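Local coordinates for protein prophage lambdalm01, antigen B (Listeria monocytogenes, PDB 4ACV) that probably acts as a phage tail terminator, a ring-forming protein that caps the completed tail tube and stops its growth during virion assembly, at residues 37-42 / 61-66. Sequence-based numbering, arbitrary orientation.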
loop_
_atom_site.group_PDB
_atom_site.type_symbol
_atom_site.label_atom_id
_atom_site.label_comp_id
_atom_site.label_asym_id
_atom_site.label_seq_id
_atom_site.Cartn_x
_atom_site.Cartn_y
_atom_site.Cartn_z
ATOM N N THR B 37 -19.014 -20.894 -12.889
ATOM C CA THR B 37 -19.956 -20.174 -12.051
ATOM C C THR B 37 -19.804 -18.677 -12.267
ATOM O O THR B 37 -18.757 -18.196 -12.724
ATOM C CB THR B 37 -19.764 -20.499 -10.546
ATOM O OG1 THR B 37 -20.702 -19.750 -9.765
ATOM C CG2 THR B 37 -18.349 -20.161 -10.079
ATOM N N THR B 38 -20.860 -17.942 -11.946
ATOM C CA THR B 38 -20.818 -16.491 -11.999
ATOM C C THR B 38 -21.220 -15.907 -10.664
ATOM O O THR B 38 -22.299 -16.206 -10.141
ATOM C CB THR B 38 -21.734 -15.948 -13.080
ATOM O OG1 THR B 38 -21.429 -16.608 -14.318
ATOM C CG2 THR B 38 -21.531 -14.432 -13.217
ATOM N N MET B 39 -20.343 -15.061 -10.131
ATOM C CA MET B 39 -20.471 -14.516 -8.790
ATOM C C MET B 39 -20.260 -13.026 -8.819
ATOM O O MET B 39 -19.455 -12.522 -9.593
ATOM C CB MET B 39 -19.408 -15.127 -7.863
ATOM C CG MET B 39 -19.647 -16.568 -7.484
ATOM S SD MET B 39 -18.235 -17.274 -6.610
ATOM C CE MET B 39 -16.885 -16.593 -7.575
ATOM N N ILE B 40 -20.970 -12.321 -7.948
ATOM C CA ILE B 40 -20.713 -10.901 -7.720
ATOM C C ILE B 40 -19.961 -10.739 -6.416
ATOM O O ILE B 40 -20.401 -11.216 -5.374
ATOM C CB ILE B 40 -22.010 -10.072 -7.647
ATOM C CG1 ILE B 40 -22.986 -10.525 -8.734
ATOM C CG2 ILE B 40 -21.693 -8.590 -7.778
ATOM C CD1 ILE B 40 -24.341 -9.853 -8.681
ATOM N N GLU B 41 -18.813 -10.080 -6.479
ATOM C CA GLU B 41 -18.054 -9.792 -5.275
ATOM C C GLU B 41 -18.179 -8.313 -4.913
ATOM O O GLU B 41 -17.672 -7.448 -5.624
ATOM C CB GLU B 41 -16.589 -10.149 -5.468
ATOM C CG GLU B 41 -15.762 -9.959 -4.218
ATOM C CD GLU B 41 -14.281 -9.827 -4.516
ATOM O OE1 GLU B 41 -13.911 -9.676 -5.697
ATOM O OE2 GLU B 41 -13.486 -9.867 -3.565
ATOM N N MET B 42 -18.855 -8.028 -3.806
ATOM C CA MET B 42 -18.936 -6.667 -3.304
ATOM C C MET B 42 -17.583 -6.282 -2.728
ATOM O O MET B 42 -16.899 -7.100 -2.128
ATOM C CB MET B 42 -20.040 -6.548 -2.246
ATOM C CG MET B 42 -20.315 -5.133 -1.731
ATOM S SD MET B 42 -21.046 -3.936 -2.913
ATOM C CE MET B 42 -22.198 -4.951 -3.779
ATOM N N ALA B 61 -17.350 -6.504 -8.131
ATOM C CA ALA B 61 -16.745 -7.154 -9.285
ATOM C C ALA B 61 -17.567 -8.360 -9.699
ATOM O O ALA B 61 -18.135 -9.060 -8.855
ATOM C CB ALA B 61 -15.304 -7.577 -8.966
ATOM N N ILE B 62 -17.640 -8.603 -10.998
ATOM C CA ILE B 62 -18.257 -9.825 -11.484
ATOM C C ILE B 62 -17.182 -10.850 -11.793
ATOM O O ILE B 62 -16.277 -10.579 -12.582
ATOM C CB ILE B 62 -19.090 -9.584 -12.743
ATOM C CG1 ILE B 62 -20.177 -8.551 -12.460
ATOM C CG2 ILE B 62 -19.695 -10.898 -13.226
ATOM C CD1 ILE B 62 -21.162 -8.988 -11.390
ATOM N N HIS B 63 -17.283 -12.015 -11.152
ATOM C CA HIS B 63 -16.375 -13.130 -11.392
ATOM C C HIS B 63 -17.034 -14.175 -12.272
ATOM O O HIS B 63 -17.982 -14.825 -11.856
ATOM C CB HIS B 63 -15.947 -13.771 -10.075
ATOM C CG HIS B 63 -15.120 -12.874 -9.214
ATOM N ND1 HIS B 63 -13.748 -12.810 -9.310
ATOM C CD2 HIS B 63 -15.471 -11.991 -8.246
ATOM C CE1 HIS B 63 -13.288 -11.938 -8.432
ATOM N NE2 HIS B 63 -14.315 -11.429 -7.776
ATOM N N HIS B 64 -16.522 -14.328 -13.487
ATOM C CA HIS B 64 -17.065 -15.275 -14.459
ATOM C C HIS B 64 -16.060 -16.404 -14.734
ATOM O O HIS B 64 -15.078 -16.207 -15.453
ATOM C CB HIS B 64 -17.423 -14.530 -15.755
ATOM C CG HIS B 64 -18.264 -15.319 -16.710
ATOM N ND1 HIS B 64 -19.429 -15.955 -16.332
ATOM C CD2 HIS B 64 -18.130 -15.546 -18.041
ATOM C CE1 HIS B 64 -19.967 -16.551 -17.383
ATOM N NE2 HIS B 64 -19.200 -16.315 -18.433
ATOM N N TYR B 65 -16.306 -17.575 -14.143
ATOM C CA TYR B 65 -15.467 -18.759 -14.368
ATOM C C TYR B 65 -16.091 -19.687 -15.395
ATOM O O TYR B 65 -17.248 -20.070 -15.270
ATOM C CB TYR B 65 -15.279 -19.560 -13.081
ATOM C CG TYR B 65 -14.537 -18.856 -11.983
ATOM C CD1 TYR B 65 -15.190 -17.964 -11.143
ATOM C CD2 TYR B 65 -13.186 -19.104 -11.764
ATOM C CE1 TYR B 65 -14.511 -17.323 -10.113
ATOM C CE2 TYR B 65 -12.501 -18.472 -10.742
ATOM C CZ TYR B 65 -13.170 -17.580 -9.917
ATOM O OH TYR B 65 -12.501 -16.944 -8.890
ATOM N N THR B 66 -15.310 -20.077 -16.389
ATOM C CA THR B 66 -15.793 -20.954 -17.441
ATOM C C THR B 66 -14.710 -21.959 -17.797
ATOM O O THR B 66 -13.534 -21.741 -17.510
ATOM C CB THR B 66 -16.134 -20.151 -18.693
ATOM O OG1 THR B 66 -15.073 -19.227 -18.948
ATOM C CG2 THR B 66 -17.418 -19.380 -18.490
#
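The imidazole of His-63 is met at its edge by Glu-41: the CB of Glu-41 lies in the ring plane 3.5 Å from CD2, and OE1 accepts a nearly straight hydrogen bond from NE2 of His-63 (2.7 Å). Carboxylate and ring planes are 49° apart; the N-H meets OE1 from above the carboxylate plane, while OE1 stays in the plane of the imidazole. Glu-41 reaches past its own partner, Ala-61, to His-63 because its CG is anti to the backbone N (chi1 -176°) and the chain beyond is extended. ND1 of His-63 is bonded to NE2 of His-112, the two rings meeting with inclined planes, so both nitrogens of His-63 are held and its rotation is fixed; the carboxylate probably favours the proton on NE2. Tyr-65, stacked on His-112, has the carbonyl O of Thr-37 at its ring edge, and CE of Met-39, bent at chi3 (-41°), approaches its CE1 obliquely at 3.6 Å. On the other face of the sheet, OG1 of Thr-38 and ND1 of His-64 share a hydrogen bond at the ring edge (2.9 Å), and NE2 of His-64 is hydrogen-bonded to OD2 of Asp-70. Beside them, CD1 of Ile-62 packs on CG1 of Ile-40 (3.6 Å). Backbone bonds at Thr-37/Tyr-65, Met-39/His-63 and Glu-41/Ala-61 alternate with non-hydrogen-bonded pairs in this antiparallel hairpin of strands 37-48 and 55-66. The Thr-38, Ile-40 and Ile-62 face packs against helices 6-19 and 71-82, the Met-39 and His-63 face meets strand 29-30, and strand 110-122 continues the sheet beyond 61-66.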